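Local coordinates for protein 1-Cys peroxiredoxin (Vibrio vulnificus MO6-24/O, PDB 5K2I) that probably reduces hydrogen peroxide and other peroxides as a 1-Cys peroxiredoxin of the thioredoxin clan, and is also implicated in scavenging nitric oxide, at residues A[125-129]-A[153-157]; A[12-16]-A[95-99]. All coordinates share one frame; numbering follows the deposited sequence. Where two conformers were deposited one is given.

Contact 1: A[125-129]-A[153-157]; sequences YAMII and ILAAL
In the thioredoxin-like fold of this peroxiredoxin, the last helix of the modelled chain packs on one face of the mixed sheet, and the meeting of Ile-128 with Ile-153 is a compact example of how a helix is fastened to a strand mainly by aliphatic side chains. Strand 120-130 turns Ala-126 and Ile-128 toward helix 150-156, while Met-127 between them points away, the alternation that gives a strand its two faces. Ile-153 sits over the gap between the two inward residues. Its CG1 and CD1 both lie against the methyl of Ala-126, CG1 at 3.9 Å from Ala-126 CB, and its other branch, CG2, meets Ile-128 CG1, also at 3.9 Å. The two isoleucine side chains run antiparallel, flank to flank. In Ile-128, CG1 stands beside the backbone N and anti to the carbonyl carbon (chi1 -60°), and the extended chi2 of 167° then carries CD1 out toward Ala-156 and Leu-157. This methyl lies 3.8 Å from the backbone O of Ile-153, an oxygen already engaged by the amide of Leu-157. Around the contact, Val-36 of strand 34-40 and Tyr-56 of helix 53-65 also touch Ile-153, and Leu-63 of the same helix borders Leu-157. Toward the exposed side Ile-128 CD1 touches two groups at once, 3.7 Å from Ala-156 CB and 3.8 Å from Leu-157 CD2.

Contact 2: A[12-16]-A[95-99]; sequences TLSQL and LMLAD
A single antiparallel bridge between Ser-14 and Ala-98 joins strand 12-17, half of a two-stranded antiparallel hairpin, to strand 95-98 of the mixed sheet, and illustrates how a short pairing can satisfy its polar groups with the help of water. Ser-14 and Ala-98 form a hydrogen-bonded pair. Ser-14 N donates a hydrogen bond to Ala-98 O at 2.9 Å, nearly straight at 173° and directed at a lone pair in the carbonyl plane; in return Ala-98 N donates to Ser-14 O, also at 2.9 Å but more bent, at 155°. The strand segments diverge, their directions 119° apart, and water takes over on both sides of the bridge. One water donates to Ser-14 O at 2.8 Å and to Met-96 O at 2.7 Å, giving Ser-14 O a second donor. Another spans Thr-12 O and Asp-99 OD1, the latter at 2.7 Å. Asp-99 OD1 also accepts from Phe-104 N, and OD2 is bonded to Thr-105 OG1, so both carboxylate oxygens are engaged. Gln-15 has CG anti to the backbone N and an extended chain; its side chain and that of Leu-95 cross nearly at right angles, so that the methyl CD1 of Leu-95 lies over the face of the amide, 3.5 Å from Gln-15 NE2, while OE1 is hydrogen-bonded to His-24 NE2. On the face opposite the Ser-14 and Ala-98 side chains, Leu-13 crosses Leu-97 nearly perpendicularly, CD1 to CD1 at 3.8 Å, and its CD2 rests on Asp-99 CB. Strand 20-25 pairs with the other edge of strand 12-17, strand 70-75 runs parallel to 95-98, Val-26 and Leu-29 of helix 26-29 pack on the leucines, and helix 79-88 meets Ser-14 through Ala-79 and Met-96 through Trp-85.

Contacts 1 and 2 lie on opposite sides of the chain's centre, their own centres about 20 Å apart, yet both reach the same mixed sheet. Contact 1 is largely buried and joins a helix to the face of strand 120-130; contact 2 is partly buried and attaches a separate hairpin to strand 95-98. Their chemistry follows these places. The helix-to-sheet packing rests on aliphatic side chains with no hydrogen bond between the two segments, and polar backbone groups are bonded inside their own elements or sheet. The strand-to-strand junction relies on main-chain bonds and bridging waters, with leucines packed on one face. Their nearest atoms remain about 7 Å apart, so neither touches the other.

Contact 1: A[125-129]-A[153-157]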
ATOM      1  N   TYR A 125      -6.635   9.289  -4.356  1.00  6.21           N
ATOM      2  CA  TYR A 125      -6.660   9.850  -5.689  1.00  7.63           C
ATOM      3  C   TYR A 125      -6.151  11.283  -5.650  1.00  5.90           C
ATOM      4  O   TYR A 125      -6.063  11.899  -4.576  1.00  6.85           O
ATOM      5  CB  TYR A 125      -8.085   9.798  -6.297  1.00  8.85           C
ATOM      6  CG  TYR A 125      -9.109  10.666  -5.568  1.00  6.85           C
ATOM      7  CD1 TYR A 125      -9.161  12.040  -5.779  1.00  7.80           C
ATOM      8  CD2 TYR A 125      -9.997  10.114  -4.651  1.00  7.73           C
ATOM      9  CE1 TYR A 125     -10.069  12.838  -5.102  1.00  8.20           C
ATOM     10  CE2 TYR A 125     -10.923  10.905  -3.978  1.00  7.01           C
ATOM     11  CZ  TYR A 125     -10.940  12.266  -4.203  1.00  7.41           C
ATOM     12  OH  TYR A 125     -11.843  13.049  -3.516  1.00  9.08           O
ATOM     13  N   ALA A 126      -5.864  11.830  -6.819  1.00  7.17           N
ATOM     14  CA  ALA A 126      -5.539  13.243  -6.925  1.00  7.90           C
ATOM     15  C   ALA A 126      -6.147  13.791  -8.194  1.00  8.45           C
ATOM     16  O   ALA A 126      -6.238  13.089  -9.212  1.00  8.48           O
ATOM     17  CB  ALA A 126      -4.032  13.465  -6.902  1.00 10.40           C
ATOM     18  N   MET A 127      -6.577  15.042  -8.109  1.00  7.34           N
ATOM     19  CA  MET A 127      -7.241  15.743  -9.194  1.00  7.99           C
ATOM     20  C   MET A 127      -6.618  17.096  -9.471  1.00  7.70           C
ATOM     21  O   MET A 127      -6.143  17.776  -8.542  1.00  9.49           O
ATOM     22  CB  MET A 127      -8.703  16.018  -8.857  1.00 11.64           C
ATOM     23  CG  MET A 127      -9.622  14.875  -8.749  1.00 13.45           C
ATOM     24  SD  MET A 127     -11.189  15.602  -8.209  1.00 12.30           S
ATOM     25  CE  MET A 127     -12.202  14.134  -8.287  1.00 13.42           C
ATOM     26  N   ILE A 128      -6.676  17.502 -10.734  1.00  8.81           N
ATOM     27  CA  ILE A 128      -6.591  18.914 -11.088  1.00  8.27           C
ATOM     28  C   ILE A 128      -7.995  19.352 -11.491  1.00  9.54           C
ATOM     29  O   ILE A 128      -8.626  18.722 -12.343  1.00  9.58           O
ATOM     30  CB  ILE A 128      -5.606  19.170 -12.237  1.00  9.63           C
ATOM     31  CG1 ILE A 128      -4.199  18.701 -11.850  1.00 10.85           C
ATOM     32  CG2 ILE A 128      -5.599  20.659 -12.637  1.00 11.96           C
ATOM     33  CD1 ILE A 128      -3.221  18.633 -13.020  1.00 13.91           C
ATOM     34  N   ILE A 129      -8.474  20.417 -10.867  1.00  8.09           N
ATOM     35  CA  ILE A 129      -9.832  20.910 -11.064  1.00  8.48           C
ATOM     36  C   ILE A 129      -9.765  22.348 -11.556  1.00  8.56           C
ATOM     37  O   ILE A 129      -9.175  23.197 -10.897  1.00  9.38           O
ATOM     38  CB  ILE A 129     -10.645  20.848  -9.761  1.00  7.98           C
ATOM     39  CG1 ILE A 129     -10.480  19.467  -9.119  1.00 10.17           C
ATOM     40  CG2 ILE A 129     -12.110  21.162 -10.027  1.00  9.84           C
ATOM     41  CD1 ILE A 129     -10.800  19.435  -7.656  1.00 13.15           C
ATOM     42  N   ILE A 153       0.986  14.867 -10.835  1.00 12.37           N
ATOM     43  CA  ILE A 153       0.135  16.043 -10.978  1.00 11.94           C
ATOM     44  C   ILE A 153       0.933  17.224 -11.532  1.00 13.84           C
ATOM     45  O   ILE A 153       0.485  17.913 -12.447  1.00 13.88           O
ATOM     46  CB  ILE A 153      -0.514  16.417  -9.625  1.00 10.93           C
ATOM     47  CG1 ILE A 153      -1.555  15.362  -9.217  1.00 10.82           C
ATOM     48  CG2 ILE A 153      -1.129  17.819  -9.673  1.00 10.89           C
ATOM     49  CD1 ILE A 153      -2.781  15.304 -10.120  1.00 13.94           C
ATOM     50  N   LEU A 154       2.126  17.440 -10.985  1.00 13.43           N
ATOM     51  CA  LEU A 154       2.988  18.510 -11.462  1.00 14.22           C
ATOM     52  C   LEU A 154       3.246  18.381 -12.963  1.00 17.61           C
ATOM     53  O   LEU A 154       3.210  19.368 -13.694  1.00 18.53           O
ATOM     54  CB  LEU A 154       4.309  18.511 -10.686  1.00 16.13           C
ATOM     55  CG  LEU A 154       5.312  19.590 -11.090  1.00 17.28           C
ATOM     56  CD1 LEU A 154       4.767  20.987 -10.792  1.00 16.05           C
ATOM     57  CD2 LEU A 154       6.641  19.367 -10.389  1.00 20.89           C
ATOM     58  N   ALA A 155       3.476  17.157 -13.424  1.00 14.41           N
ATOM     59  CA  ALA A 155       3.770  16.926 -14.833  1.00 17.67           C
ATOM     60  C   ALA A 155       2.533  17.117 -15.705  1.00 18.30           C
ATOM     61  O   ALA A 155       2.640  17.467 -16.881  1.00 21.03           O
ATOM     62  CB  ALA A 155       4.343  15.542 -15.030  1.00 19.51           C
ATOM     63  N   ALA A 156       1.356  16.892 -15.129  1.00 17.30           N
ATOM     64  CA  ALA A 156       0.115  17.067 -15.878  1.00 19.21           C
ATOM     65  C   ALA A 156      -0.126  18.541 -16.156  1.00 24.33           C
ATOM     66  O   ALA A 156      -0.815  18.898 -17.109  1.00 31.09           O
ATOM     67  CB  ALA A 156      -1.059  16.467 -15.124  1.00 18.90           C
ATOM     68  N   LEU A 157       0.447  19.395 -15.319  1.00 18.35           N
ATOM     69  CA  LEU A 157       0.331  20.832 -15.505  1.00 20.68           C
ATOM     70  C   LEU A 157       1.175  21.272 -16.691  1.00 29.07           C
ATOM     71  O   LEU A 157       1.128  22.433 -17.093  1.00 34.44           O
ATOM     72  CB  LEU A 157       0.753  21.577 -14.241  1.00 19.14           C
ATOM     73  CG  LEU A 157      -0.094  21.320 -12.991  1.00 18.39           C
ATOM     74  CD1 LEU A 157       0.602  21.861 -11.758  1.00 19.53           C
ATOM     75  CD2 LEU A 157      -1.464  21.952 -13.142  1.00 18.49           C
TER

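Contact 2: A[12-16]-A[95-99]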
ATOM      1  N   THR A  12     -20.756  19.739  -0.423  1.00 12.12           N
ATOM      2  CA  THR A  12     -19.949  20.550   0.482  1.00 10.16           C
ATOM      3  C   THR A  12     -18.839  19.746   1.139  1.00 10.99           C
ATOM      4  O   THR A  12     -18.897  18.518   1.219  1.00 13.84           O
ATOM      5  CB  THR A  12     -20.795  21.204   1.596  1.00 14.72           C
ATOM      6  OG1 THR A  12     -21.321  20.198   2.477  1.00 16.99           O
ATOM      7  CG2 THR A  12     -21.942  21.993   0.978  1.00 11.50           C
ATOM      8  N   LEU A  13     -17.808  20.469   1.571  1.00  9.52           N
ATOM      9  CA  LEU A  13     -16.752  19.921   2.422  1.00  9.28           C
ATOM     10  C   LEU A  13     -16.571  20.895   3.572  1.00  9.09           C
ATOM     11  O   LEU A  13     -16.739  22.095   3.377  1.00 11.02           O
ATOM     12  CB  LEU A  13     -15.456  19.735   1.644  1.00  9.10           C
ATOM     13  CG  LEU A  13     -15.447  18.661   0.560  1.00  8.33           C
ATOM     14  CD1 LEU A  13     -14.198  18.778  -0.289  1.00 10.56           C
ATOM     15  CD2 LEU A  13     -15.554  17.269   1.179  1.00 10.89           C
ATOM     16  N   SER A  14     -16.251  20.396   4.761  1.00  8.88           N
ATOM     17  CA  SER A  14     -16.255  21.256   5.939  0.53  9.52           C
ATOM     18  C   SER A  14     -14.867  21.620   6.446  1.00 10.34           C
ATOM     19  O   SER A  14     -13.882  20.909   6.226  1.00  9.63           O
ATOM     20  CB  SER A  14     -17.057  20.607   7.070  0.53 11.17           C
ATOM     21  OG  SER A  14     -16.514  19.363   7.468  0.53 13.95           O
ATOM     22  N   GLN A  15     -14.808  22.757   7.123  1.00 10.08           N
ATOM     23  CA  GLN A  15     -13.576  23.265   7.685  1.00 10.80           C
ATOM     24  C   GLN A  15     -13.903  23.994   8.981  1.00 13.08           C
ATOM     25  O   GLN A  15     -14.901  24.708   9.051  1.00 13.78           O
ATOM     26  CB  GLN A  15     -12.888  24.203   6.696  1.00 14.59           C
ATOM     27  CG  GLN A  15     -11.532  24.691   7.164  1.00 16.45           C
ATOM     28  CD  GLN A  15     -11.056  25.901   6.390  1.00 17.40           C
ATOM     29  OE1 GLN A  15     -11.783  26.456   5.571  1.00 19.06           O
ATOM     30  NE2 GLN A  15      -9.821  26.321   6.652  1.00 23.95           N
ATOM     31  N   LEU A  16     -13.072  23.807  10.002  1.00 10.54           N
ATOM     32  CA  LEU A  16     -13.198  24.561  11.247  1.00 12.00           C
ATOM     33  C   LEU A  16     -12.432  25.864  11.112  1.00 14.42           C
ATOM     34  O   LEU A  16     -11.239  25.851  10.800  1.00 16.77           O
ATOM     35  CB  LEU A  16     -12.669  23.749  12.429  1.00 14.36           C
ATOM     36  CG  LEU A  16     -12.880  24.390  13.798  1.00 19.28           C
ATOM     37  CD1 LEU A  16     -14.356  24.326  14.176  1.00 19.35           C
ATOM     38  CD2 LEU A  16     -12.020  23.702  14.835  1.00 23.04           C
ATOM     39  N   LEU A  95      -5.031  23.420   2.158  1.00  9.99           N
ATOM     40  CA  LEU A  95      -6.344  23.574   2.752  1.00  9.99           C
ATOM     41  C   LEU A  95      -6.869  22.211   3.180  1.00  9.66           C
ATOM     42  O   LEU A  95      -7.011  21.315   2.350  1.00 11.52           O
ATOM     43  CB  LEU A  95      -7.298  24.236   1.755  1.00 10.80           C
ATOM     44  CG  LEU A  95      -8.729  24.438   2.235  1.00 14.22           C
ATOM     45  CD1 LEU A  95      -8.781  25.284   3.501  1.00 15.80           C
ATOM     46  CD2 LEU A  95      -9.540  25.072   1.114  1.00 17.11           C
ATOM     47  N   MET A  96      -7.137  22.050   4.467  1.00  9.97           N
ATOM     48  CA  MET A  96      -7.632  20.781   4.987  1.00  8.49           C
ATOM     49  C   MET A  96      -9.163  20.724   4.968  1.00 10.20           C
ATOM     50  O   MET A  96      -9.834  21.545   5.615  1.00 12.61           O
ATOM     51  CB  MET A  96      -7.104  20.552   6.410  1.00 11.00           C
ATOM     52  CG  MET A  96      -5.611  20.846   6.571  1.00 13.25           C
ATOM     53  SD  MET A  96      -4.540  19.779   5.553  1.00 14.03           S
ATOM     54  CE  MET A  96      -4.978  18.207   6.265  1.00 12.64           C
ATOM     55  N   LEU A  97      -9.715  19.766   4.222  1.00  8.07           N
ATOM     56  CA  LEU A  97     -11.163  19.656   4.032  1.00  7.83           C
ATOM     57  C   LEU A  97     -11.698  18.315   4.494  1.00  8.00           C
ATOM     58  O   LEU A  97     -11.103  17.261   4.234  1.00  9.32           O
ATOM     59  CB  LEU A  97     -11.530  19.866   2.558  1.00  7.60           C
ATOM     60  CG  LEU A  97     -11.176  21.232   1.957  1.00  8.06           C
ATOM     61  CD1 LEU A  97     -11.430  21.275   0.435  1.00 10.10           C
ATOM     62  CD2 LEU A  97     -11.939  22.331   2.657  1.00 11.94           C
ATOM     63  N   ALA A  98     -12.836  18.365   5.173  1.00  6.99           N
ATOM     64  CA  ALA A  98     -13.437  17.194   5.790  1.00  7.62           C
ATOM     65  C   ALA A  98     -14.697  16.724   5.074  1.00  8.88           C
ATOM     66  O   ALA A  98     -15.605  17.522   4.783  1.00 10.43           O
ATOM     67  CB  ALA A  98     -13.764  17.494   7.254  1.00  9.79           C
ATOM     68  N   ASP A  99     -14.743  15.426   4.789  1.00  7.53           N
ATOM     69  CA  ASP A  99     -15.943  14.780   4.261  1.00  8.55           C
ATOM     70  C   ASP A  99     -16.470  13.786   5.295  1.00  8.31           C
ATOM     71  O   ASP A  99     -16.401  12.582   5.100  1.00  8.90           O
ATOM     72  CB  ASP A  99     -15.596  14.089   2.936  1.00  9.89           C
ATOM     73  CG  ASP A  99     -16.795  13.471   2.252  1.00  8.79           C
ATOM     74  OD1 ASP A  99     -17.918  14.001   2.411  1.00 11.28           O
ATOM     75  OD2 ASP A  99     -16.601  12.455   1.540  1.00  9.67           O
TER
HETATM   76  O   HOH W   1     -19.102  16.326   3.175  1.00 21.47           O
HETATM   77  O   HOH W   2     -11.439  20.414   7.514  1.00 11.96           O